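Local coordinates for protein decaprenyl diphosphate synthase (Rhodobacter capsulatus, PDB 3MZV) that probably extends farnesyl diphosphate with successive isopentenyl diphosphate units, using magnesium, to give the long all-trans polyprenyl diphosphate from which the ubiquinone side chain derives, at residues B[75-80]-B[133-138]; B[79-84]-B[142-147]. All blocks are in the same frame, centred on the assembly; numbering follows the deposited sequence.

Contact 1. Residues B[75-80]-B[133-138]; sequences HVHLAA and TDTGNM
The first turns of helix 74-96 face the loop that joins helix 114-133 to helix 138-161, with His-77 CA and Thr-135 CA 7.5 Å apart at the nearest backbone approach. His-77 meets two consecutive loop residues. The methyl of Thr-135 lies against the root of the histidine side chain, CG2 being 4.0 Å from His-77 CB. Further out, the imidazole carbon CD2 of His-77 comes within 4.1 Å of Asp-134 CB. Imidazole and carboxylate planes stand 72° apart, and His-77 NE2 and Asp-134 OD2, 4.5 Å from each other, are linked through a water. It sits in the plane of the ring at its edge, 2.8 Å from His-77 NE2, and donates to Asp-134 OD2 over 2.7 Å. The same OD2 forms a salt bridge with Arg-32 of helix 19-32. On Thr-135 a chi1 of 68° sets CG2 opposite the carbonyl carbon and turns OG1 back toward its own backbone, where it accepts from Asn-137 N (3.2 Å) in an ST turn and hydrogen-bonds Met-132 O in the last turn of helix 114-133. With alanine in place of Thr-135, Asn-137 N and Met-132 O would probably each lose a partner, and His-77 CB its methyl neighbour. Hydrocarbon touch and a water bridge, with no direct hydrogen bond, thus join loop to helix at the protein surface.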
# COMPACT_ATOMS: atom_id res chain seq x y z
N HIS B 75 15.41 -10.67 -13.60
CA HIS B 75 15.71 -10.89 -12.19
C HIS B 75 16.03 -9.53 -11.50
O HIS B 75 15.81 -9.35 -10.31
CB HIS B 75 16.84 -11.91 -12.01
CG HIS B 75 18.13 -11.47 -12.58
ND1 HIS B 75 18.24 -10.95 -13.85
CD2 HIS B 75 19.39 -11.48 -12.07
CE1 HIS B 75 19.50 -10.63 -14.08
NE2 HIS B 75 20.22 -10.94 -13.02
N VAL B 76 16.56 -8.59 -12.27
CA VAL B 76 16.77 -7.21 -11.79
C VAL B 76 15.46 -6.51 -11.40
O VAL B 76 15.29 -6.01 -10.25
CB VAL B 76 17.61 -6.40 -12.79
CG1 VAL B 76 17.76 -4.96 -12.27
CG2 VAL B 76 19.03 -7.06 -12.93
N HIS B 77 14.49 -6.58 -12.29
CA HIS B 77 13.16 -6.04 -12.04
C HIS B 77 12.55 -6.67 -10.78
O HIS B 77 12.00 -5.97 -9.94
CB HIS B 77 12.21 -6.28 -13.21
CG HIS B 77 12.67 -5.71 -14.51
ND1 HIS B 77 13.86 -6.08 -15.11
CD2 HIS B 77 12.09 -4.80 -15.34
CE1 HIS B 77 14.00 -5.41 -16.25
NE2 HIS B 77 12.95 -4.61 -16.39
N LEU B 78 12.67 -7.99 -10.64
CA LEU B 78 12.09 -8.66 -9.50
C LEU B 78 12.77 -8.27 -8.18
O LEU B 78 12.09 -8.04 -7.16
CB LEU B 78 12.18 -10.19 -9.69
CG LEU B 78 11.30 -10.72 -10.85
CD1 LEU B 78 11.42 -12.23 -11.08
CD2 LEU B 78 9.87 -10.38 -10.57
N ALA B 79 14.09 -8.22 -8.21
CA ALA B 79 14.89 -7.78 -7.03
C ALA B 79 14.53 -6.33 -6.61
O ALA B 79 14.35 -6.07 -5.41
CB ALA B 79 16.36 -7.93 -7.25
N ALA B 80 14.38 -5.43 -7.59
CA ALA B 80 13.94 -4.07 -7.31
C ALA B 80 12.52 -4.04 -6.66
O ALA B 80 12.26 -3.34 -5.69
CB ALA B 80 13.98 -3.23 -8.53
N THR B 133 5.06 -5.64 -14.45
CA THR B 133 4.36 -5.91 -15.69
C THR B 133 5.30 -5.92 -16.91
O THR B 133 5.03 -6.60 -17.91
CB THR B 133 3.19 -4.94 -15.93
OG1 THR B 133 3.67 -3.61 -16.24
CG2 THR B 133 2.27 -4.92 -14.73
N ASP B 134 6.43 -5.23 -16.82
CA ASP B 134 7.45 -5.29 -17.86
C ASP B 134 7.97 -6.75 -18.03
O ASP B 134 8.46 -7.10 -19.09
CB ASP B 134 8.65 -4.41 -17.52
CG ASP B 134 8.34 -2.93 -17.59
OD1 ASP B 134 7.23 -2.58 -17.94
OD2 ASP B 134 9.26 -2.14 -17.26
N THR B 135 7.89 -7.58 -17.00
CA THR B 135 8.43 -8.92 -17.12
C THR B 135 7.51 -9.83 -17.94
O THR B 135 7.93 -10.90 -18.33
CB THR B 135 8.66 -9.63 -15.75
OG1 THR B 135 7.41 -9.90 -15.14
CG2 THR B 135 9.50 -8.82 -14.81
N GLY B 136 6.24 -9.46 -18.11
CA GLY B 136 5.23 -10.34 -18.71
C GLY B 136 4.90 -11.63 -17.95
O GLY B 136 4.17 -12.48 -18.44
N ASN B 137 5.42 -11.80 -16.73
CA ASN B 137 5.23 -13.05 -16.01
C ASN B 137 4.15 -12.84 -14.93
O ASN B 137 4.40 -12.18 -13.89
CB ASN B 137 6.58 -13.51 -15.41
CG ASN B 137 6.52 -14.89 -14.87
OD1 ASN B 137 5.79 -15.18 -13.94
ND2 ASN B 137 7.32 -15.77 -15.43
N MET B 138 2.95 -13.37 -15.17
CA MET B 138 1.87 -13.26 -14.21
C MET B 138 2.14 -14.07 -12.93
O MET B 138 1.78 -13.64 -11.86
CB MET B 138 0.50 -13.65 -14.84
CG MET B 138 0.14 -15.10 -15.13
SD MET B 138 -1.48 -15.31 -16.12
CE MET B 138 -2.67 -15.77 -14.83
O HOH W 1 11.68 -2.85 -18.21

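Contact 2. Residues B[79-84]-B[142-147]; sequences AATVEF and EILANA
The hydroxyl OG1 of Thr-81, whose methyl touches Leu-144 across the contact, gives its one proton chiefly to His-77 O, one turn back in its own helix, and only weakly to Ser-128 O of helix 114-133. These bonds take the polar branch to carbonyl groups and leave the other branch to hydrophobic packing. With chi1 at -59°, CG2 lies anti to the backbone N and reaches Leu-144 CD1 at 3.9 Å. The next residue, Val-82, supplies the second half of the contact: its CG2 is 3.9 Å from Leu-144 CD2, the two side chains crossing at about a right angle. Leu-144 therefore reaches across from helix 138-161 and applies one methyl of its fork to each of two successive residues of helix 74-96. Its chain is extended, with CD1 anti to CA (chi2 175°), which carries the branched end well out from its own backbone. Val-82 CA and Leu-144 CA, the nearest CA pair of the two segments, are 7.7 Å apart, and Leu-144 reaches across this interval. Neighbouring helices enclose the site, helix 56-67 packing on Val-82 through Arg-57 and Thr-61, and helix 114-133 on Thr-81 through Leu-131 and Met-132. Elsewhere on helix 138-161, Glu-142 and Asn-146 hydrogen-bond to Gln-130 and Arg-127 of the second subunit, so the helix that sends Leu-144 into the helical bundle also takes part in the dimer interface. Since all three touching residues are buried and no polar bond passes between the segments, cohesion here rests on methyl-to-methyl packing, while the hydroxyl finds its main partner in its own helix.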
# COMPACT_ATOMS: atom_id res chain seq x y z
N ALA B 79 14.09 -8.22 -8.21
CA ALA B 79 14.89 -7.78 -7.03
C ALA B 79 14.53 -6.33 -6.61
O ALA B 79 14.35 -6.07 -5.41
CB ALA B 79 16.36 -7.93 -7.25
N ALA B 80 14.38 -5.43 -7.59
CA ALA B 80 13.94 -4.07 -7.31
C ALA B 80 12.52 -4.04 -6.66
O ALA B 80 12.26 -3.34 -5.69
CB ALA B 80 13.98 -3.23 -8.53
N THR B 81 11.62 -4.87 -7.18
CA THR B 81 10.28 -4.94 -6.65
C THR B 81 10.26 -5.45 -5.21
O THR B 81 9.60 -4.87 -4.34
CB THR B 81 9.33 -5.85 -7.56
OG1 THR B 81 9.27 -5.33 -8.89
CG2 THR B 81 7.95 -5.94 -6.95
N VAL B 82 11.03 -6.48 -4.93
CA VAL B 82 11.20 -6.99 -3.57
C VAL B 82 11.71 -5.87 -2.62
O VAL B 82 11.21 -5.69 -1.53
CB VAL B 82 12.16 -8.19 -3.58
CG1 VAL B 82 12.65 -8.52 -2.18
CG2 VAL B 82 11.45 -9.40 -4.18
N GLU B 83 12.66 -5.09 -3.08
CA GLU B 83 13.15 -4.03 -2.26
C GLU B 83 12.15 -2.90 -2.08
O GLU B 83 12.05 -2.36 -0.98
CB GLU B 83 14.42 -3.46 -2.84
CG GLU B 83 15.11 -2.53 -1.85
CD GLU B 83 15.88 -3.24 -0.76
OE1 GLU B 83 15.41 -4.26 -0.18
OE2 GLU B 83 16.98 -2.73 -0.45
N PHE B 84 11.44 -2.54 -3.16
CA PHE B 84 10.34 -1.55 -3.05
C PHE B 84 9.30 -2.00 -2.02
O PHE B 84 8.83 -1.21 -1.19
CB PHE B 84 9.66 -1.32 -4.40
CG PHE B 84 10.37 -0.32 -5.31
CD1 PHE B 84 10.74 0.92 -4.86
CD2 PHE B 84 10.57 -0.63 -6.64
CE1 PHE B 84 11.33 1.85 -5.72
CE2 PHE B 84 11.11 0.29 -7.51
CZ PHE B 84 11.51 1.54 -7.04
N GLU B 142 1.69 -12.64 -9.12
CA GLU B 142 0.76 -13.17 -8.16
C GLU B 142 1.48 -13.51 -6.83
O GLU B 142 0.96 -13.25 -5.76
CB GLU B 142 0.05 -14.42 -8.74
CG GLU B 142 -1.08 -15.02 -7.90
CD GLU B 142 -0.67 -15.84 -6.65
OE1 GLU B 142 0.44 -16.39 -6.58
OE2 GLU B 142 -1.52 -15.93 -5.74
N ILE B 143 2.67 -14.08 -6.93
CA ILE B 143 3.45 -14.43 -5.75
C ILE B 143 3.83 -13.22 -4.91
O ILE B 143 3.72 -13.24 -3.69
CB ILE B 143 4.72 -15.20 -6.19
CG1 ILE B 143 4.30 -16.63 -6.60
CG2 ILE B 143 5.82 -15.20 -5.08
CD1 ILE B 143 5.37 -17.55 -7.17
N LEU B 144 4.32 -12.18 -5.57
CA LEU B 144 4.75 -10.98 -4.87
C LEU B 144 3.56 -10.19 -4.30
O LEU B 144 3.67 -9.63 -3.20
CB LEU B 144 5.63 -10.15 -5.77
CG LEU B 144 7.05 -10.69 -6.09
CD1 LEU B 144 7.73 -9.80 -7.09
CD2 LEU B 144 7.87 -10.79 -4.85
N ALA B 145 2.42 -10.21 -4.99
CA ALA B 145 1.19 -9.63 -4.47
C ALA B 145 0.71 -10.34 -3.23
O ALA B 145 0.34 -9.73 -2.21
CB ALA B 145 0.05 -9.60 -5.58
N ASN B 146 0.65 -11.67 -3.34
CA ASN B 146 0.28 -12.47 -2.19
C ASN B 146 1.20 -12.22 -0.98
O ASN B 146 0.72 -12.00 0.15
CB ASN B 146 0.24 -13.96 -2.56
CG ASN B 146 -0.12 -14.85 -1.37
OD1 ASN B 146 -1.27 -14.89 -0.96
ND2 ASN B 146 0.89 -15.55 -0.81
N ALA B 147 2.49 -12.22 -1.20
CA ALA B 147 3.42 -11.97 -0.10
C ALA B 147 3.16 -10.60 0.55
O ALA B 147 3.34 -10.43 1.73
CB ALA B 147 4.83 -12.03 -0.60

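How the contacts relate
Contacts 1 and 2 use overlapping parts of helix 74-96, sharing Ala-79 and Ala-80, and their centres lie 9 Å apart. Leu-78 of the first joins them directly, its CD2 packing 4.1 Å from Leu-144 CD1 of the second. Along the helix the character changes from a hydrated surface seam, about 21 Å from the centre of the chain, to a buried hydrocarbon one at about 13 Å. Segments 133-138 and 142-147 both reach the second subunit. Helix 74-96 ends in the first aspartate-rich motif, which in this family binds magnesium and diphosphate; both contacts lie nearer its opposite end.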